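Local coordinates for nucleocapsid protein CP17 (Extra small virus, PDB 6JJA), which assembles, as 60 calcium-binding jelly-roll copies, into the T=1 icosahedral shell of a single-stranded RNA satellite virus, at residues 55-60 / 74-79; 96-101 / 162-167. All coordinates share one frame; numbering follows the deposited sequence.

Both contacts involve the BIDG sheet of the viral jelly roll, whose strands run 52-59, 162-171, 88-98, 128-132 across it, and their centres lie about 11 Å apart. Contact 1 packs the short helix 73-80 on strand 52-59, outermost within the chain; contact 2 pairs strand 88-98 with strand 162-171 in the middle of the sheet. Contact 1 lies wholly before contact 2 along the chain, and the helix is followed by strand 88-98. Ile-57 N lies 2.9 Å from Ala-165 O, a probable hydrogen bond joining the neighbouring strands 52-59 and 162-171, while the helix reaches the sheet through Arg-79 and Tyr-76. Both contacts also touch a neighbouring subunit of the shell.

Contact 1: 55-60 / 74-79; sequences TWIDID and GSYRNR
Arg-79 reaches from the short helix 73-80 to Asp-58 on strand 52-59, the B strand of the jelly roll; residues 74-79 and 55-59 make an angle of 112° between their N-to-C directions. The helix itself belongs to the connection between the C and D strands. CG of Arg-79 is anti to the backbone N (chi1 172°) and the chain bends at chi2, a course that carries the guanidinium across Ile-57 to the carboxylate, whose plane is turned 81° from its own. Ile-57 and Arg-79 run alongside each other, pointing opposite ways: Ile-57 CD1 lies 3.8 Å from Arg-79 CG, while Ile-57 CB sits over the centre of one guanidinium face, giving the charged group an apolar backing. Tyr-76 packs against Leu-71, Phe-90, Ile-92 and Ala-165, on strands 68-72, 88-98 and 162-171. Ile-59 meets this ring obliquely, with CD1 4.3 Å from its centroid in an off-centre CH-pi contact. The salt bridge is side-on but converges on one oxygen: Arg-79 NE and NH2 each lie 2.6 Å from Asp-58 OD1, NE meeting it from above the carboxylate plane and NH2 nearly along its C-O axis.

Contact 2: 96-101 / 162-167; sequences AAYAAP and VVRALV
Ala-96 and Tyr-98 pair with Arg-164 and Val-162 through four backbone hydrogen bonds. Ala-96 N to Arg-164 O and Arg-164 N to Ala-96 O are both 2.8 Å; Tyr-98 N to Val-162 O and Val-162 N to Tyr-98 O complete the ladder. Between these two hydrogen-bonded pairs, Ala-97 and Val-163 form a non-hydrogen-bonded pair, their CA atoms 4.4 Å apart. Weaker CA-H...O contacts fill in here, from Val-163 CA to Ala-96 O at 3.4 Å and from Ala-97 CA to Val-162 O at 3.2 Å. This is the antiparallel pairing of strands 88-98 and 162-171, the central two of the BIDG sheet in the viral jelly roll. The two faces look onto different surroundings. Ala-97 and Val-163 point into the barrel, where both touch Ile-152 of the opposing sheet. On the other face the apolar contact is between Tyr-98 CB and Val-162 CB, 4.0 Å apart. The edge of the tyrosine ring lies beside Val-162 O. With CG beside the backbone N (chi1 -58°), CE1 of the ring comes to 4.2 Å from Arg-164 CG; the arginine chain crosses it at about a right angle. This face also meets other subunits: Tyr-98 OH hydrogen-bonds Pro-41 O of one neighbouring subunit, and Arg-164 packs on Glu-120 of another.

Contact 1: 55-60 / 74-79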
loop_
_atom_site.group_PDB
_atom_site.type_symbol
_atom_site.label_atom_id
_atom_site.label_comp_id
_atom_site.label_asym_id
_atom_site.label_seq_id
_atom_site.Cartn_x
_atom_site.Cartn_y
_atom_site.Cartn_z
ATOM N N THR A 55 -63.418 4.518 9.842
ATOM C CA THR A 55 -63.772 3.577 8.797
ATOM C C THR A 55 -64.657 4.273 7.776
ATOM O O THR A 55 -65.415 5.184 8.113
ATOM C CB THR A 55 -64.471 2.341 9.386
ATOM O OG1 THR A 55 -64.511 1.285 8.415
ATOM C CG2 THR A 55 -65.870 2.660 9.817
ATOM N N TRP A 56 -64.539 3.844 6.525
ATOM C CA TRP A 56 -65.414 4.318 5.466
ATOM C C TRP A 56 -66.805 3.731 5.608
ATOM O O TRP A 56 -66.981 2.608 6.082
ATOM C CB TRP A 56 -64.858 3.948 4.099
ATOM C CG TRP A 56 -63.546 4.540 3.786
ATOM C CD1 TRP A 56 -62.333 4.037 4.102
ATOM C CD2 TRP A 56 -63.304 5.751 3.077
ATOM N NE1 TRP A 56 -61.347 4.858 3.647
ATOM C CE2 TRP A 56 -61.920 5.925 3.013
ATOM C CE3 TRP A 56 -64.125 6.713 2.500
ATOM C CZ2 TRP A 56 -61.340 7.010 2.396
ATOM C CZ3 TRP A 56 -63.546 7.787 1.889
ATOM C CH2 TRP A 56 -62.175 7.931 1.840
ATOM N N ILE A 57 -67.796 4.494 5.164
ATOM C CA ILE A 57 -69.184 4.079 5.189
ATOM C C ILE A 57 -69.801 4.375 3.829
ATOM O O ILE A 57 -69.228 5.078 3.000
ATOM C CB ILE A 57 -69.976 4.756 6.319
ATOM C CG1 ILE A 57 -70.023 6.261 6.130
ATOM C CG2 ILE A 57 -69.331 4.471 7.614
ATOM C CD1 ILE A 57 -71.030 6.931 6.971
ATOM N N ASP A 58 -70.987 3.818 3.612
ATOM C CA ASP A 58 -71.753 4.023 2.397
ATOM C C ASP A 58 -73.138 4.513 2.774
ATOM O O ASP A 58 -73.747 3.994 3.713
ATOM C CB ASP A 58 -71.849 2.739 1.580
ATOM C CG ASP A 58 -72.764 1.710 2.206
ATOM O OD1 ASP A 58 -72.702 1.533 3.440
ATOM O OD2 ASP A 58 -73.544 1.074 1.469
ATOM N N ILE A 59 -73.633 5.504 2.047
ATOM C CA ILE A 59 -74.889 6.165 2.363
ATOM C C ILE A 59 -75.884 5.911 1.239
ATOM O O ILE A 59 -75.520 5.931 0.058
ATOM C CB ILE A 59 -74.648 7.666 2.598
ATOM C CG1 ILE A 59 -73.559 7.835 3.657
ATOM C CG2 ILE A 59 -75.896 8.338 3.074
ATOM C CD1 ILE A 59 -72.946 9.163 3.713
ATOM N N ASP A 60 -77.145 5.678 1.615
ATOM C CA ASP A 60 -78.129 5.120 0.692
ATOM C C ASP A 60 -78.522 6.113 -0.393
ATOM O O ASP A 60 -78.490 5.788 -1.583
ATOM C CB ASP A 60 -79.376 4.660 1.457
ATOM C CG ASP A 60 -80.006 5.769 2.276
ATOM O OD1 ASP A 60 -79.586 6.935 2.124
ATOM O OD2 ASP A 60 -80.921 5.478 3.070
ATOM N N GLY A 74 -78.234 13.702 10.346
ATOM C CA GLY A 74 -79.057 12.524 10.526
ATOM C C GLY A 74 -78.713 11.403 9.569
ATOM O O GLY A 74 -78.796 10.233 9.931
ATOM N N SER A 75 -78.317 11.741 8.348
ATOM C CA SER A 75 -77.950 10.730 7.367
ATOM C C SER A 75 -76.747 9.922 7.833
ATOM O O SER A 75 -76.814 8.692 7.965
ATOM C CB SER A 75 -77.653 11.397 6.029
ATOM O OG SER A 75 -78.816 11.977 5.474
ATOM N N TYR A 76 -75.624 10.601 8.055
ATOM C CA TYR A 76 -74.433 9.932 8.548
ATOM C C TYR A 76 -74.713 9.194 9.845
ATOM O O TYR A 76 -74.202 8.094 10.063
ATOM C CB TYR A 76 -73.316 10.937 8.769
ATOM C CG TYR A 76 -72.818 11.678 7.558
ATOM C CD1 TYR A 76 -73.441 12.827 7.125
ATOM C CD2 TYR A 76 -71.695 11.261 6.881
ATOM C CE1 TYR A 76 -72.979 13.518 6.039
ATOM C CE2 TYR A 76 -71.226 11.946 5.795
ATOM C CZ TYR A 76 -71.872 13.073 5.380
ATOM O OH TYR A 76 -71.412 13.771 4.295
ATOM N N ARG A 77 -75.510 9.788 10.727
ATOM C CA ARG A 77 -75.794 9.159 12.008
ATOM C C ARG A 77 -76.565 7.859 11.836
ATOM O O ARG A 77 -76.208 6.839 12.433
ATOM C CB ARG A 77 -76.567 10.122 12.890
ATOM C CG ARG A 77 -76.316 9.944 14.353
ATOM C CD ARG A 77 -77.080 10.933 15.160
ATOM N NE ARG A 77 -76.442 12.236 15.178
ATOM C CZ ARG A 77 -77.060 13.385 14.955
ATOM N NH1 ARG A 77 -78.352 13.433 14.693
ATOM N NH2 ARG A 77 -76.372 14.502 15.002
ATOM N N ASN A 78 -77.632 7.878 11.042
ATOM C CA ASN A 78 -78.415 6.674 10.811
ATOM C C ASN A 78 -77.605 5.608 10.095
ATOM O O ASN A 78 -77.829 4.415 10.314
ATOM C CB ASN A 78 -79.664 7.018 10.014
ATOM C CG ASN A 78 -80.711 7.714 10.848
ATOM O OD1 ASN A 78 -80.753 8.940 10.917
ATOM N ND2 ASN A 78 -81.566 6.931 11.491
ATOM N N ARG A 79 -76.670 6.010 9.238
ATOM C CA ARG A 79 -75.815 5.030 8.582
ATOM C C ARG A 79 -74.729 4.519 9.520
ATOM O O ARG A 79 -74.154 3.453 9.283
ATOM C CB ARG A 79 -75.200 5.633 7.327
ATOM C CG ARG A 79 -74.146 4.793 6.656
ATOM C CD ARG A 79 -74.629 3.422 6.261
ATOM N NE ARG A 79 -73.550 2.631 5.693
ATOM C CZ ARG A 79 -72.633 1.994 6.407
ATOM N NH1 ARG A 79 -72.663 2.049 7.729
ATOM N NH2 ARG A 79 -71.685 1.301 5.800
#

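Contact 2: 96-101 / 162-167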
loop_
_atom_site.group_PDB
_atom_site.type_symbol
_atom_site.label_atom_id
_atom_site.label_comp_id
_atom_site.label_asym_id
_atom_site.label_seq_id
_atom_site.Cartn_x
_atom_site.Cartn_y
_atom_site.Cartn_z
ATOM N N ALA A 96 -66.279 11.525 -0.420
ATOM C CA ALA A 96 -66.193 11.347 -1.856
ATOM C C ALA A 96 -67.563 10.985 -2.393
ATOM O O ALA A 96 -68.212 10.071 -1.883
ATOM C CB ALA A 96 -65.185 10.270 -2.222
ATOM N N ALA A 97 -68.003 11.711 -3.407
ATOM C CA ALA A 97 -69.224 11.401 -4.121
ATOM C C ALA A 97 -68.856 10.891 -5.497
ATOM O O ALA A 97 -68.064 11.516 -6.209
ATOM C CB ALA A 97 -70.136 12.614 -4.238
ATOM N N TYR A 98 -69.409 9.744 -5.853
ATOM C CA TYR A 98 -69.215 9.148 -7.160
ATOM C C TYR A 98 -70.558 9.113 -7.861
ATOM O O TYR A 98 -71.553 8.675 -7.280
ATOM C CB TYR A 98 -68.645 7.743 -7.058
ATOM C CG TYR A 98 -67.340 7.604 -6.334
ATOM C CD1 TYR A 98 -67.290 7.585 -4.964
ATOM C CD2 TYR A 98 -66.164 7.450 -7.025
ATOM C CE1 TYR A 98 -66.115 7.447 -4.309
ATOM C CE2 TYR A 98 -64.981 7.311 -6.371
ATOM C CZ TYR A 98 -64.961 7.305 -5.015
ATOM O OH TYR A 98 -63.768 7.156 -4.368
ATOM N N ALA A 99 -70.589 9.586 -9.095
ATOM C CA ALA A 99 -71.812 9.557 -9.861
ATOM C C ALA A 99 -72.048 8.158 -10.411
ATOM O O ALA A 99 -71.300 7.218 -10.134
ATOM C CB ALA A 99 -71.760 10.567 -10.992
ATOM N N ALA A 100 -73.106 8.015 -11.192
ATOM C CA ALA A 100 -73.258 6.823 -11.985
ATOM C C ALA A 100 -72.113 6.729 -12.981
ATOM O O ALA A 100 -71.464 7.730 -13.291
ATOM C CB ALA A 100 -74.590 6.830 -12.706
ATOM N N PRO A 101 -71.831 5.530 -13.496
ATOM C CA PRO A 101 -70.655 5.365 -14.352
ATOM C C PRO A 101 -70.772 6.004 -15.722
ATOM O O PRO A 101 -69.745 6.258 -16.347
ATOM C CB PRO A 101 -70.518 3.843 -14.459
ATOM C CG PRO A 101 -71.355 3.297 -13.405
ATOM C CD PRO A 101 -72.461 4.237 -13.215
ATOM N N VAL A 162 -73.118 7.783 -5.559
ATOM C CA VAL A 162 -72.507 6.925 -4.560
ATOM C C VAL A 162 -71.659 7.807 -3.657
ATOM O O VAL A 162 -70.816 8.569 -4.137
ATOM C CB VAL A 162 -71.679 5.820 -5.225
ATOM C CG1 VAL A 162 -70.699 5.232 -4.293
ATOM C CG2 VAL A 162 -72.566 4.758 -5.734
ATOM N N VAL A 163 -71.889 7.708 -2.356
ATOM C CA VAL A 163 -71.216 8.540 -1.373
ATOM C C VAL A 163 -70.403 7.641 -0.461
ATOM O O VAL A 163 -70.919 6.662 0.085
ATOM C CB VAL A 163 -72.212 9.382 -0.567
ATOM C CG1 VAL A 163 -71.496 10.372 0.293
ATOM C CG2 VAL A 163 -73.122 10.090 -1.473
ATOM N N ARG A 164 -69.130 7.975 -0.309
ATOM C CA ARG A 164 -68.238 7.332 0.638
ATOM C C ARG A 164 -67.716 8.396 1.583
ATOM O O ARG A 164 -67.420 9.514 1.158
ATOM C CB ARG A 164 -67.080 6.639 -0.071
ATOM C CG ARG A 164 -67.469 5.475 -0.906
ATOM C CD ARG A 164 -67.538 4.229 -0.092
ATOM N NE ARG A 164 -67.831 3.043 -0.877
ATOM C CZ ARG A 164 -69.035 2.720 -1.317
ATOM N NH1 ARG A 164 -70.063 3.499 -1.069
ATOM N NH2 ARG A 164 -69.204 1.614 -2.012
ATOM N N ALA A 165 -67.609 8.053 2.857
ATOM C CA ALA A 165 -67.210 8.998 3.880
ATOM C C ALA A 165 -66.379 8.295 4.928
ATOM O O ALA A 165 -66.758 7.231 5.418
ATOM C CB ALA A 165 -68.422 9.646 4.520
ATOM N N LEU A 166 -65.249 8.897 5.270
ATOM C CA LEU A 166 -64.388 8.413 6.335
ATOM C C LEU A 166 -64.779 9.135 7.609
ATOM O O LEU A 166 -64.607 10.347 7.728
ATOM C CB LEU A 166 -62.934 8.643 5.975
ATOM C CG LEU A 166 -61.833 8.170 6.888
ATOM C CD1 LEU A 166 -61.708 6.706 6.864
ATOM C CD2 LEU A 166 -60.593 8.788 6.409
ATOM N N VAL A 167 -65.319 8.390 8.557
ATOM C CA VAL A 167 -65.810 8.935 9.804
ATOM C C VAL A 167 -65.021 8.327 10.948
ATOM O O VAL A 167 -64.441 7.247 10.822
ATOM C CB VAL A 167 -67.314 8.670 9.964
ATOM C CG1 VAL A 167 -68.078 9.452 8.950
ATOM C CG2 VAL A 167 -67.587 7.212 9.837
#